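Local coordinates for peptide ABC transporter, peptide-binding protein (Thermus thermophilus, PDB 2D5W) that binds oligopeptides, here held as a complex with a pentapeptide, and probably serves as the receptor that hands them to an ABC transporter for uptake, at residues V110-G115 with R126-I131; V104-E109 with P164-V169; L478-N483 with A488-T493. All coordinates share one frame; numbering follows the deposited sequence.

Contact 1: V110-G115 with R126-I131; sequences VGKAKG and RVNVRI
Lys112 reaches from the last turn of helix 101-112 to the main chain at Val127 and the side chain of Asn128, which its own side chain meets at about a right angle. The lysine leaves its backbone with CG anti to the carbonyl carbon (chi1 -69°), bends once more at chi2 and then runs straight to the ammonium. Lys112 NZ donates to Val127 O at 2.7 Å, coming in 30° off the carbonyl plane. A second, weak bond goes from Lys112 NZ to Asn128 OD1 at 3.2 Å, with Asn128 folding its amide oxygen back toward the amine.

Val127 is where the chain stops being helix 121-126 and becomes strand 127-131, an outermost strand of a four-stranded antiparallel sheet. Lys112 NZ also bonds to Trp124 O in that helix, so one flexible cation collects three oxygens around the junction, where the helix end probably favours positive charge. A long side chain suits the place, since the nearest CA atoms, those of Lys112 and Asn128, are 9.0 Å apart. With an alanine here, Val127 O and Trp124 O would probably each lose this donor, and the Asn128 amide would be freer to turn. Phe108 of the same helix packs on Val127.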
ATOM      1  N   VAL A 110      10.365  -7.472  17.543  1.00 10.61           N
ATOM      2  CA  VAL A 110      10.073  -6.069  17.278  1.00 10.16           C
ATOM      3  C   VAL A 110       8.580  -5.874  16.994  1.00 10.49           C
ATOM      4  O   VAL A 110       7.957  -4.953  17.522  1.00 11.29           O
ATOM      5  CB  VAL A 110      10.926  -5.546  16.096  1.00  9.30           C
ATOM      6  CG1 VAL A 110      10.575  -4.092  15.793  1.00 11.25           C
ATOM      7  CG2 VAL A 110      12.408  -5.667  16.442  1.00 10.95           C
ATOM      8  N   GLY A 111       7.999  -6.750  16.181  1.00 10.06           N
ATOM      9  CA  GLY A 111       6.585  -6.626  15.872  1.00 10.72           C
ATOM     10  C   GLY A 111       5.692  -6.829  17.084  1.00 11.42           C
ATOM     11  O   GLY A 111       4.607  -6.250  17.165  1.00 12.29           O
ATOM     12  N   LYS A 112       6.149  -7.647  18.029  1.00 10.60           N
ATOM     13  CA  LYS A 112       5.393  -7.956  19.245  1.00 12.21           C
ATOM     14  C   LYS A 112       5.570  -6.939  20.367  1.00 12.41           C
ATOM     15  O   LYS A 112       4.867  -7.002  21.377  1.00 13.41           O
ATOM     16  CB  LYS A 112       5.804  -9.332  19.778  1.00 13.50           C
ATOM     17  CG  LYS A 112       5.380 -10.505  18.923  1.00 15.53           C
ATOM     18  CD  LYS A 112       3.915 -10.819  19.120  1.00 15.45           C
ATOM     19  CE  LYS A 112       3.528 -12.071  18.358  1.00 15.66           C
ATOM     20  NZ  LYS A 112       2.114 -12.455  18.617  1.00 15.34           N
ATOM     21  N   ALA A 113       6.506  -6.011  20.204  1.00 11.85           N
ATOM     22  CA  ALA A 113       6.756  -5.018  21.243  1.00 12.66           C
ATOM     23  C   ALA A 113       5.493  -4.229  21.567  1.00 13.12           C
ATOM     24  O   ALA A 113       4.790  -3.757  20.674  1.00 12.32           O
ATOM     25  CB  ALA A 113       7.870  -4.078  20.809  1.00 12.87           C
ATOM     26  N   LYS A 114       5.201  -4.087  22.853  1.00 13.94           N
ATOM     27  CA  LYS A 114       4.011  -3.357  23.258  1.00 15.26           C
ATOM     28  C   LYS A 114       4.112  -1.895  22.844  1.00 13.68           C
ATOM     29  O   LYS A 114       5.108  -1.225  23.108  1.00 15.47           O
ATOM     30  CB  LYS A 114       3.810  -3.468  24.772  1.00 18.84           C
ATOM     31  CG  LYS A 114       3.658  -4.900  25.292  1.00 23.20           C
ATOM     32  CD  LYS A 114       2.435  -5.620  24.721  1.00 26.50           C
ATOM     33  CE  LYS A 114       2.681  -6.150  23.313  1.00 28.12           C
ATOM     34  NZ  LYS A 114       1.503  -6.883  22.772  1.00 30.95           N
ATOM     35  N   GLY A 115       3.074  -1.408  22.175  1.00 13.61           N
ATOM     36  CA  GLY A 115       3.078  -0.024  21.747  1.00 12.40           C
ATOM     37  C   GLY A 115       3.738   0.232  20.404  1.00 10.55           C
ATOM     38  O   GLY A 115       3.828   1.381  19.983  1.00 11.29           O
ATOM     39  N   ARG A 126      -2.394 -12.545  16.820  1.00 13.46           N
ATOM     40  CA  ARG A 126      -2.630 -13.967  16.582  1.00 13.75           C
ATOM     41  C   ARG A 126      -1.523 -14.773  15.906  1.00 13.16           C
ATOM     42  O   ARG A 126      -1.675 -15.976  15.711  1.00 13.22           O
ATOM     43  CB  ARG A 126      -3.928 -14.128  15.786  1.00 16.18           C
ATOM     44  CG  ARG A 126      -3.819 -13.616  14.373  1.00 15.35           C
ATOM     45  CD  ARG A 126      -5.164 -13.492  13.661  1.00 15.47           C
ATOM     46  NE  ARG A 126      -4.913 -13.047  12.297  1.00 13.14           N
ATOM     47  CZ  ARG A 126      -4.509 -13.852  11.321  1.00 12.68           C
ATOM     48  NH1 ARG A 126      -4.271 -13.366  10.112  1.00 13.79           N
ATOM     49  NH2 ARG A 126      -4.389 -15.154  11.543  1.00 11.90           N
ATOM     50  N   VAL A 127      -0.415 -14.137  15.545  1.00 12.69           N
ATOM     51  CA  VAL A 127       0.663 -14.871  14.895  1.00 13.50           C
ATOM     52  C   VAL A 127       1.890 -14.967  15.790  1.00 13.65           C
ATOM     53  O   VAL A 127       2.282 -13.996  16.437  1.00 16.56           O
ATOM     54  CB  VAL A 127       1.057 -14.218  13.551  1.00 14.60           C
ATOM     55  CG1 VAL A 127       2.120 -15.057  12.849  1.00 16.42           C
ATOM     56  CG2 VAL A 127      -0.175 -14.079  12.668  1.00 17.06           C
ATOM     57  N   ASN A 128       2.481 -16.155  15.830  1.00 12.94           N
ATOM     58  CA  ASN A 128       3.667 -16.403  16.634  1.00 14.01           C
ATOM     59  C   ASN A 128       4.623 -17.278  15.842  1.00 13.25           C
ATOM     60  O   ASN A 128       4.287 -17.761  14.760  1.00 12.22           O
ATOM     61  CB  ASN A 128       3.283 -17.094  17.946  1.00 16.16           C
ATOM     62  CG  ASN A 128       2.676 -16.135  18.949  1.00 18.88           C
ATOM     63  OD1 ASN A 128       3.371 -15.285  19.507  1.00 20.92           O
ATOM     64  ND2 ASN A 128       1.374 -16.258  19.177  1.00 20.53           N
ATOM     65  N   VAL A 129       5.820 -17.476  16.376  1.00 12.79           N
ATOM     66  CA  VAL A 129       6.812 -18.294  15.697  1.00 12.49           C
ATOM     67  C   VAL A 129       7.482 -19.262  16.663  1.00 12.07           C
ATOM     68  O   VAL A 129       7.637 -18.969  17.851  1.00 13.28           O
ATOM     69  CB  VAL A 129       7.900 -17.410  15.019  1.00 12.03           C
ATOM     70  CG1 VAL A 129       8.725 -16.680  16.073  1.00 13.18           C
ATOM     71  CG2 VAL A 129       8.796 -18.265  14.138  1.00 13.10           C
ATOM     72  N   ARG A 130       7.846 -20.428  16.144  1.00 11.78           N
ATOM     73  CA  ARG A 130       8.531 -21.454  16.920  1.00 12.48           C
ATOM     74  C   ARG A 130       9.797 -21.771  16.131  1.00 12.10           C
ATOM     75  O   ARG A 130       9.730 -22.049  14.935  1.00 12.81           O
ATOM     76  CB  ARG A 130       7.649 -22.699  17.047  1.00 13.61           C
ATOM     77  CG  ARG A 130       8.265 -23.830  17.852  1.00 17.85           C
ATOM     78  CD  ARG A 130       7.252 -24.939  18.055  1.00 21.61           C
ATOM     79  NE  ARG A 130       6.724 -25.427  16.785  1.00 25.93           N
ATOM     80  CZ  ARG A 130       5.679 -26.240  16.670  1.00 27.61           C
ATOM     81  NH1 ARG A 130       5.273 -26.631  15.470  1.00 28.68           N
ATOM     82  NH2 ARG A 130       5.038 -26.659  17.752  1.00 30.29           N
ATOM     83  N   ILE A 131      10.946 -21.717  16.796  1.00 12.55           N
ATOM     84  CA  ILE A 131      12.224 -21.976  16.139  1.00 13.39           C
ATOM     85  C   ILE A 131      12.732 -23.388  16.426  1.00 13.55           C
ATOM     86  O   ILE A 131      12.906 -23.762  17.587  1.00 14.71           O
ATOM     87  CB  ILE A 131      13.296 -20.967  16.617  1.00 14.81           C
ATOM     88  CG1 ILE A 131      12.767 -19.534  16.498  1.00 18.24           C
ATOM     89  CG2 ILE A 131      14.571 -21.139  15.811  1.00 15.26           C
ATOM     90  CD1 ILE A 131      12.407 -19.111  15.091  1.00 19.63           C
TER

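Contact 2: V104-E109 with P164-V169; sequences VAFYFE and PEWERV
Two roughly parallel helices, 101-112 and 159-173, are joined here by Phe106 and Glu109 of the first and Trp166 of the second. The axes of the short segments come no closer than 12.0 Å and cross at 29°, too wide for backbones to meet, so large side chains have to fill the space between them. Trp166 is well suited to this: with CG anti to its own backbone N (chi1 173°), the indole is carried across toward the other helix.

Phe106 approaches it edge first. Its CE1 lies 3.7 Å from Trp166 CB, and the phenyl ring forms an offset edge-to-face pair with the five-membered ring of Trp166, centroids 5.5 Å apart and planes at 76°. One turn further along, Glu109 meets the indole at its polar edge: Trp166 NE1 donates to Glu109 OE2 at 2.7 Å. The carboxylate oxygen sits almost in the indole plane and accepts through its anti lone pair, although the bond is bent and the carboxylate is moderately tilted against the ring.

On its other side helix 101-112 lies on the antiparallel sheet, where Val104 packs on Val129 and Phe137, so helix 159-173 forms a further layer outside it. Glu167 brings its OE2 to 3.8 Å from Glu109 OE2, a juxtaposition of like charges that Lys170 probably relieves, since its NZ makes salt bridges with both oxygens. A water adds a further link, donating to Glu109 OE1 at 3.0 Å and, weakly, to Glu167 OE2. Beyond the interface, Phe192 of helix 182-194 meets the Trp166 ring.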
ATOM      1  N   VAL A 104      14.560 -14.200  12.055  1.00  9.16           N
ATOM      2  CA  VAL A 104      13.114 -14.374  12.145  1.00  9.91           C
ATOM      3  C   VAL A 104      12.655 -14.037  13.569  1.00  9.57           C
ATOM      4  O   VAL A 104      11.678 -13.311  13.767  1.00  9.83           O
ATOM      5  CB  VAL A 104      12.698 -15.828  11.806  1.00  9.47           C
ATOM      6  CG1 VAL A 104      11.195 -16.000  11.996  1.00 11.36           C
ATOM      7  CG2 VAL A 104      13.089 -16.162  10.374  1.00 10.27           C
ATOM      8  N   ALA A 105      13.360 -14.567  14.565  1.00  9.57           N
ATOM      9  CA  ALA A 105      13.008 -14.297  15.954  1.00 10.10           C
ATOM     10  C   ALA A 105      13.073 -12.798  16.228  1.00  9.23           C
ATOM     11  O   ALA A 105      12.230 -12.248  16.936  1.00 10.48           O
ATOM     12  CB  ALA A 105      13.954 -15.044  16.886  1.00 11.50           C
ATOM     13  N   PHE A 106      14.083 -12.144  15.666  1.00  9.90           N
ATOM     14  CA  PHE A 106      14.267 -10.709  15.841  1.00  9.70           C
ATOM     15  C   PHE A 106      13.073  -9.942  15.266  1.00  9.31           C
ATOM     16  O   PHE A 106      12.511  -9.071  15.928  1.00  9.31           O
ATOM     17  CB  PHE A 106      15.570 -10.277  15.165  1.00 10.18           C
ATOM     18  CG  PHE A 106      15.760  -8.795  15.111  1.00  9.89           C
ATOM     19  CD1 PHE A 106      15.801  -8.040  16.280  1.00 11.59           C
ATOM     20  CD2 PHE A 106      15.879  -8.147  13.889  1.00  9.81           C
ATOM     21  CE1 PHE A 106      15.955  -6.657  16.228  1.00 12.79           C
ATOM     22  CE2 PHE A 106      16.033  -6.763  13.827  1.00 11.43           C
ATOM     23  CZ  PHE A 106      16.070  -6.020  14.998  1.00 11.52           C
ATOM     24  N   TYR A 107      12.687 -10.279  14.039  1.00  8.97           N
ATOM     25  CA  TYR A 107      11.546  -9.645  13.384  1.00  9.55           C
ATOM     26  C   TYR A 107      10.307  -9.741  14.284  1.00  9.09           C
ATOM     27  O   TYR A 107       9.598  -8.753  14.497  1.00  9.66           O
ATOM     28  CB  TYR A 107      11.280 -10.349  12.050  1.00  9.29           C
ATOM     29  CG  TYR A 107      10.073  -9.856  11.283  1.00  9.78           C
ATOM     30  CD1 TYR A 107      10.178  -8.802  10.376  1.00 10.75           C
ATOM     31  CD2 TYR A 107       8.827 -10.458  11.454  1.00 10.07           C
ATOM     32  CE1 TYR A 107       9.069  -8.365   9.657  1.00 10.85           C
ATOM     33  CE2 TYR A 107       7.712 -10.025  10.741  1.00 10.64           C
ATOM     34  CZ  TYR A 107       7.842  -8.981   9.845  1.00 10.47           C
ATOM     35  OH  TYR A 107       6.743  -8.557   9.133  1.00 13.28           O
ATOM     36  N   PHE A 108      10.046 -10.934  14.811  1.00  9.74           N
ATOM     37  CA  PHE A 108       8.891 -11.128  15.674  1.00  9.76           C
ATOM     38  C   PHE A 108       8.959 -10.362  16.988  1.00 10.53           C
ATOM     39  O   PHE A 108       7.943  -9.855  17.463  1.00 11.25           O
ATOM     40  CB  PHE A 108       8.658 -12.620  15.939  1.00 11.00           C
ATOM     41  CG  PHE A 108       7.759 -13.269  14.930  1.00 11.35           C
ATOM     42  CD1 PHE A 108       8.251 -13.667  13.692  1.00 11.62           C
ATOM     43  CD2 PHE A 108       6.399 -13.417  15.193  1.00 14.18           C
ATOM     44  CE1 PHE A 108       7.402 -14.200  12.724  1.00 13.20           C
ATOM     45  CE2 PHE A 108       5.542 -13.947  14.232  1.00 15.63           C
ATOM     46  CZ  PHE A 108       6.042 -14.338  12.997  1.00 15.19           C
ATOM     47  N   GLU A 109      10.145 -10.262  17.575  1.00 10.54           N
ATOM     48  CA  GLU A 109      10.274  -9.539  18.830  1.00 11.92           C
ATOM     49  C   GLU A 109       9.919  -8.062  18.646  1.00 11.03           C
ATOM     50  O   GLU A 109       9.244  -7.466  19.486  1.00 12.37           O
ATOM     51  CB  GLU A 109      11.694  -9.675  19.370  1.00 14.60           C
ATOM     52  CG  GLU A 109      11.883  -9.092  20.755  1.00 19.26           C
ATOM     53  CD  GLU A 109      13.229  -9.449  21.343  1.00 20.21           C
ATOM     54  OE1 GLU A 109      13.426 -10.628  21.712  1.00 24.47           O
ATOM     55  OE2 GLU A 109      14.092  -8.558  21.426  1.00 20.46           O
ATOM     56  N   PRO A 164      21.693  -5.037  18.326  1.00 12.14           N
ATOM     57  CA  PRO A 164      22.311  -4.296  19.431  1.00 13.29           C
ATOM     58  C   PRO A 164      21.536  -3.032  19.808  1.00 12.80           C
ATOM     59  O   PRO A 164      21.280  -2.776  20.986  1.00 14.04           O
ATOM     60  CB  PRO A 164      23.711  -4.002  18.902  1.00 13.85           C
ATOM     61  CG  PRO A 164      23.997  -5.213  18.056  1.00 14.98           C
ATOM     62  CD  PRO A 164      22.695  -5.387  17.303  1.00 13.07           C
ATOM     63  N   GLU A 165      21.158  -2.238  18.812  1.00 12.83           N
ATOM     64  CA  GLU A 165      20.407  -1.024  19.094  1.00 12.09           C
ATOM     65  C   GLU A 165      19.032  -1.374  19.657  1.00 11.36           C
ATOM     66  O   GLU A 165      18.542  -0.709  20.569  1.00 11.43           O
ATOM     67  CB  GLU A 165      20.248  -0.171  17.834  1.00 12.78           C
ATOM     68  CG  GLU A 165      19.422   1.093  18.052  1.00 13.89           C
ATOM     69  CD  GLU A 165      20.103   2.107  18.954  1.00 15.80           C
ATOM     70  OE1 GLU A 165      19.424   3.057  19.395  1.00 17.74           O
ATOM     71  OE2 GLU A 165      21.315   1.963  19.219  1.00 18.18           O
ATOM     72  N   TRP A 166      18.413  -2.421  19.119  1.00 10.79           N
ATOM     73  CA  TRP A 166      17.098  -2.839  19.593  1.00 11.62           C
ATOM     74  C   TRP A 166      17.138  -3.161  21.086  1.00 12.73           C
ATOM     75  O   TRP A 166      16.216  -2.820  21.824  1.00 12.46           O
ATOM     76  CB  TRP A 166      16.607  -4.057  18.805  1.00 11.26           C
ATOM     77  CG  TRP A 166      15.333  -4.646  19.351  1.00 10.88           C
ATOM     78  CD1 TRP A 166      15.167  -5.896  19.877  1.00 13.10           C
ATOM     79  CD2 TRP A 166      14.057  -3.995  19.457  1.00 11.03           C
ATOM     80  NE1 TRP A 166      13.872  -6.064  20.304  1.00 12.93           N
ATOM     81  CE2 TRP A 166      13.168  -4.914  20.059  1.00 12.59           C
ATOM     82  CE3 TRP A 166      13.579  -2.726  19.103  1.00 11.23           C
ATOM     83  CZ2 TRP A 166      11.828  -4.605  20.316  1.00 12.40           C
ATOM     84  CZ3 TRP A 166      12.242  -2.417  19.360  1.00 11.84           C
ATOM     85  CH2 TRP A 166      11.385  -3.356  19.960  1.00 13.26           C
ATOM     86  N   GLU A 167      18.207  -3.813  21.534  1.00 12.81           N
ATOM     87  CA  GLU A 167      18.321  -4.149  22.950  1.00 13.62           C
ATOM     88  C   GLU A 167      18.329  -2.875  23.790  1.00 13.55           C
ATOM     89  O   GLU A 167      17.738  -2.827  24.872  1.00 13.72           O
ATOM     90  CB  GLU A 167      19.592  -4.961  23.211  1.00 16.84           C
ATOM     91  CG  GLU A 167      19.571  -6.358  22.607  1.00 21.43           C
ATOM     92  CD  GLU A 167      18.382  -7.177  23.072  1.00 24.23           C
ATOM     93  OE1 GLU A 167      18.151  -7.249  24.299  1.00 27.83           O
ATOM     94  OE2 GLU A 167      17.682  -7.753  22.214  1.00 27.41           O
ATOM     95  N   ARG A 168      18.994  -1.838  23.289  1.00 12.92           N
ATOM     96  CA  ARG A 168      19.040  -0.571  24.004  1.00 14.06           C
ATOM     97  C   ARG A 168      17.657   0.074  24.005  1.00 13.82           C
ATOM     98  O   ARG A 168      17.227   0.642  25.011  1.00 14.75           O
ATOM     99  CB  ARG A 168      20.060   0.373  23.362  1.00 15.32           C
ATOM    100  CG  ARG A 168      21.509  -0.050  23.581  1.00 17.33           C
ATOM    101  CD  ARG A 168      22.479   1.031  23.132  1.00 20.64           C
ATOM    102  NE  ARG A 168      22.642   1.076  21.681  1.00 22.32           N
ATOM    103  CZ  ARG A 168      23.380   0.218  20.983  1.00 22.37           C
ATOM    104  NH1 ARG A 168      24.031  -0.756  21.604  1.00 24.05           N
ATOM    105  NH2 ARG A 168      23.470   0.335  19.665  1.00 20.92           N
ATOM    106  N   VAL A 169      16.959  -0.023  22.878  1.00 13.00           N
ATOM    107  CA  VAL A 169      15.620   0.539  22.756  1.00 13.13           C
ATOM    108  C   VAL A 169      14.671  -0.165  23.723  1.00 13.04           C
ATOM    109  O   VAL A 169      13.881   0.486  24.405  1.00 13.36           O
ATOM    110  CB  VAL A 169      15.097   0.409  21.302  1.00 11.94           C
ATOM    111  CG1 VAL A 169      13.634   0.839  21.220  1.00 13.18           C
ATOM    112  CG2 VAL A 169      15.951   1.268  20.376  1.00 13.68           C
TER
HETATM  113  O   HOH W   1      16.239 -10.837  22.651  1.00 30.79           O

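Contact 3: L478-N483 with A488-T493; sequences LFQYKN and AIMVPT
Backbone hydrogen bonds hold Tyr481 to Met490 and Asn483 to Ala488. Met490 N donates to Tyr481 O at 2.8 Å in a nearly straight bond, and Asn483 N donates to Ala488 O at 2.9 Å. They flank Lys482 and Ile489, which form a single antiparallel bridge as a non-hydrogen-bonded pair. The chain turns back on itself here without building a regular strand on either side.

Weaker CA-H...O contacts fit this close approach. Ile489 CA lies 3.3 Å from Tyr481 O, and Lys482 CA is equally near Ala488 O, so each of the two carbonyl oxygens receives an N-H and a C-H donor.

The apolar contacts centre on Tyr481. Its CB points away from the other segment, but CG lies anti to the backbone N (chi1 163°) and the ring runs alongside Ile489, both side chains heading the same way. Tyr481 CE1 is 4.2 Å from Ile489 CG2, and the hydroxyl end passes the CD1 methyl. Val491 crosses the tyrosine at about a right angle, with its CG2 4.0 Å from Tyr481 CD1. Ile489 and Val491 suit these places because each turns a methyl to the ring. Lys482 adds its methylene chain, CE touching Ile489 CG1 at 4.0 Å.

Met490 lies side by side with Gln480, its CB 3.4 Å from Gln480 O and its CG near OE1 of the same glutamine. Leu478, at the start of 478-483, packs on a polar side chain of the bound peptide.

Helix 509-518 supports this turn from one side: Asp512 accepts from the backbone N of Tyr481 and of Lys482, and Thr515 bonds to Gln480 NE2. Pro121, at the start of helix 121-126, packs on Ala488 and Met490.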
ATOM      1  N   LEU A 478      -9.279  -1.834   6.638  1.00 10.13           N
ATOM      2  CA  LEU A 478      -9.188  -0.403   6.350  1.00  9.90           C
ATOM      3  C   LEU A 478     -10.371   0.329   6.976  1.00  9.61           C
ATOM      4  O   LEU A 478     -10.308   1.533   7.227  1.00  9.84           O
ATOM      5  CB  LEU A 478      -9.211  -0.145   4.838  1.00 10.67           C
ATOM      6  CG  LEU A 478      -7.939  -0.418   4.035  1.00 10.87           C
ATOM      7  CD1 LEU A 478      -8.207  -0.152   2.561  1.00 12.88           C
ATOM      8  CD2 LEU A 478      -6.811   0.475   4.537  1.00 12.47           C
ATOM      9  N   PHE A 479     -11.450  -0.407   7.228  1.00  8.64           N
ATOM     10  CA  PHE A 479     -12.651   0.196   7.782  1.00  9.60           C
ATOM     11  C   PHE A 479     -13.186  -0.419   9.059  1.00 10.60           C
ATOM     12  O   PHE A 479     -14.298  -0.112   9.479  1.00 11.09           O
ATOM     13  CB  PHE A 479     -13.729   0.239   6.699  1.00 10.50           C
ATOM     14  CG  PHE A 479     -13.331   1.074   5.524  1.00  9.61           C
ATOM     15  CD1 PHE A 479     -12.877   0.491   4.347  1.00 10.40           C
ATOM     16  CD2 PHE A 479     -13.311   2.460   5.633  1.00 10.03           C
ATOM     17  CE1 PHE A 479     -12.402   1.278   3.302  1.00 10.35           C
ATOM     18  CE2 PHE A 479     -12.840   3.252   4.597  1.00  9.82           C
ATOM     19  CZ  PHE A 479     -12.383   2.660   3.430  1.00 10.05           C
ATOM     20  N   GLN A 480     -12.398  -1.277   9.693  1.00 10.05           N
ATOM     21  CA  GLN A 480     -12.824  -1.877  10.948  1.00 10.65           C
ATOM     22  C   GLN A 480     -12.427  -0.966  12.092  1.00 10.17           C
ATOM     23  O   GLN A 480     -11.382  -0.312  12.045  1.00 11.07           O
ATOM     24  CB  GLN A 480     -12.128  -3.211  11.199  1.00 11.64           C
ATOM     25  CG  GLN A 480     -12.511  -4.344  10.295  1.00 12.10           C
ATOM     26  CD  GLN A 480     -11.724  -5.591  10.626  1.00 11.97           C
ATOM     27  OE1 GLN A 480     -10.505  -5.536  10.781  1.00 13.88           O
ATOM     28  NE2 GLN A 480     -12.411  -6.721  10.734  1.00 13.86           N
ATOM     29  N   TYR A 481     -13.259  -0.909  13.122  1.00 10.50           N
ATOM     30  CA  TYR A 481     -12.900  -0.138  14.296  1.00 10.66           C
ATOM     31  C   TYR A 481     -12.088  -1.128  15.128  1.00 11.22           C
ATOM     32  O   TYR A 481     -11.013  -0.808  15.634  1.00 11.29           O
ATOM     33  CB  TYR A 481     -14.139   0.300  15.075  1.00 12.67           C
ATOM     34  CG  TYR A 481     -13.812   0.730  16.487  1.00 16.15           C
ATOM     35  CD1 TYR A 481     -13.087   1.896  16.738  1.00 19.47           C
ATOM     36  CD2 TYR A 481     -14.188  -0.059  17.574  1.00 18.37           C
ATOM     37  CE1 TYR A 481     -12.743   2.263  18.042  1.00 20.96           C
ATOM     38  CE2 TYR A 481     -13.850   0.296  18.875  1.00 21.28           C
ATOM     39  CZ  TYR A 481     -13.128   1.455  19.102  1.00 20.66           C
ATOM     40  OH  TYR A 481     -12.795   1.809  20.390  1.00 24.78           O
ATOM     41  N   LYS A 482     -12.602  -2.348  15.236  1.00 11.72           N
ATOM     42  CA  LYS A 482     -11.936  -3.396  15.994  1.00 12.71           C
ATOM     43  C   LYS A 482     -12.171  -4.764  15.370  1.00 13.22           C
ATOM     44  O   LYS A 482     -13.264  -5.053  14.879  1.00 14.34           O
ATOM     45  CB  LYS A 482     -12.461  -3.407  17.432  1.00 15.71           C
ATOM     46  CG  LYS A 482     -11.873  -4.503  18.314  1.00 19.07           C
ATOM     47  CD  LYS A 482     -12.588  -4.579  19.657  1.00 22.59           C
ATOM     48  CE  LYS A 482     -12.501  -3.265  20.418  1.00 24.75           C
ATOM     49  NZ  LYS A 482     -13.235  -3.328  21.712  1.00 26.06           N
ATOM     50  N   ASN A 483     -11.139  -5.599  15.361  1.00 12.55           N
ATOM     51  CA  ASN A 483     -11.297  -6.952  14.853  1.00 12.32           C
ATOM     52  C   ASN A 483     -11.761  -7.717  16.088  1.00 12.50           C
ATOM     53  O   ASN A 483     -11.072  -7.737  17.112  1.00 13.35           O
ATOM     54  CB  ASN A 483      -9.976  -7.520  14.340  1.00 12.96           C
ATOM     55  CG  ASN A 483     -10.125  -8.936  13.823  1.00 14.72           C
ATOM     56  OD1 ASN A 483     -10.444  -9.848  14.584  1.00 16.20           O
ATOM     57  ND2 ASN A 483      -9.911  -9.124  12.528  1.00 15.07           N
ATOM     58  N   ALA A 488      -8.181  -6.292  18.523  1.00 13.64           N
ATOM     59  CA  ALA A 488      -7.273  -5.250  18.051  1.00 13.19           C
ATOM     60  C   ALA A 488      -8.007  -4.073  17.414  1.00 12.77           C
ATOM     61  O   ALA A 488      -8.793  -4.254  16.480  1.00 14.52           O
ATOM     62  CB  ALA A 488      -6.282  -5.839  17.057  1.00 14.22           C
ATOM     63  N   ILE A 489      -7.750  -2.872  17.924  1.00 12.70           N
ATOM     64  CA  ILE A 489      -8.363  -1.657  17.396  1.00 12.76           C
ATOM     65  C   ILE A 489      -7.540  -1.211  16.191  1.00 11.90           C
ATOM     66  O   ILE A 489      -6.313  -1.118  16.262  1.00 12.20           O
ATOM     67  CB  ILE A 489      -8.412  -0.556  18.472  1.00 12.96           C
ATOM     68  CG1 ILE A 489      -9.370  -0.991  19.588  1.00 16.06           C
ATOM     69  CG2 ILE A 489      -8.862   0.763  17.862  1.00 13.33           C
ATOM     70  CD1 ILE A 489      -9.508   0.001  20.719  1.00 19.80           C
ATOM     71  N   MET A 490      -8.227  -0.926  15.089  1.00 12.34           N
ATOM     72  CA  MET A 490      -7.561  -0.567  13.844  1.00 12.02           C
ATOM     73  C   MET A 490      -7.533   0.918  13.490  1.00 11.15           C
ATOM     74  O   MET A 490      -7.087   1.283  12.401  1.00 11.42           O
ATOM     75  CB  MET A 490      -8.202  -1.354  12.694  1.00 14.91           C
ATOM     76  CG  MET A 490      -8.534  -2.818  13.027  1.00 17.70           C
ATOM     77  SD  MET A 490      -7.135  -3.871  13.510  1.00 22.00           S
ATOM     78  CE  MET A 490      -6.317  -4.056  11.939  1.00 24.44           C
ATOM     79  N   VAL A 491      -8.008   1.769  14.396  1.00 11.27           N
ATOM     80  CA  VAL A 491      -8.014   3.217  14.177  1.00 10.82           C
ATOM     81  C   VAL A 491      -6.801   3.781  14.907  1.00 11.45           C
ATOM     82  O   VAL A 491      -6.717   3.696  16.130  1.00 11.71           O
ATOM     83  CB  VAL A 491      -9.295   3.865  14.744  1.00 11.05           C
ATOM     84  CG1 VAL A 491      -9.235   5.375  14.584  1.00 12.78           C
ATOM     85  CG2 VAL A 491     -10.515   3.303  14.029  1.00 12.17           C
ATOM     86  N   PRO A 492      -5.850   4.379  14.174  1.00 10.27           N
ATOM     87  CA  PRO A 492      -4.664   4.922  14.843  1.00 10.62           C
ATOM     88  C   PRO A 492      -4.887   6.191  15.653  1.00 11.18           C
ATOM     89  O   PRO A 492      -5.258   7.228  15.111  1.00 13.09           O
ATOM     90  CB  PRO A 492      -3.679   5.126  13.693  1.00 10.41           C
ATOM     91  CG  PRO A 492      -4.578   5.457  12.539  1.00 10.29           C
ATOM     92  CD  PRO A 492      -5.737   4.499  12.708  1.00 10.67           C
ATOM     93  N   THR A 493      -4.665   6.086  16.959  1.00 11.35           N
ATOM     94  CA  THR A 493      -4.800   7.215  17.871  1.00 11.23           C
ATOM     95  C   THR A 493      -3.783   7.016  18.983  1.00 11.31           C
ATOM     96  O   THR A 493      -3.176   5.952  19.107  1.00 10.77           O
ATOM     97  CB  THR A 493      -6.194   7.283  18.539  1.00 12.06           C
ATOM     98  OG1 THR A 493      -6.324   6.210  19.478  1.00 13.15           O
ATOM     99  CG2 THR A 493      -7.301   7.187  17.500  1.00 13.72           C
TER

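From the N terminus, the first element involved is helix 101-112, which supplies one side of both contact 2 and contact 1. Contact 1 closes the shorter loop, from the helix end through helix 121-126 to strand 127-131. Contact 2 closes a longer loop that encloses it, running on through strand 136-141 to helix 159-173. The two touch, as Val110 and Ala113 pack on the Trp166 indole and Phe108 packs on Val129, tying an outermost strand of the antiparallel sheet to two helices. Contact 3 follows much later in the chain as a small separate loop, its centre about 19 Å from that of contact 1. Helix 121-126 spans the gap, meeting contact 3 at Pro121 and contact 1 at Trp124.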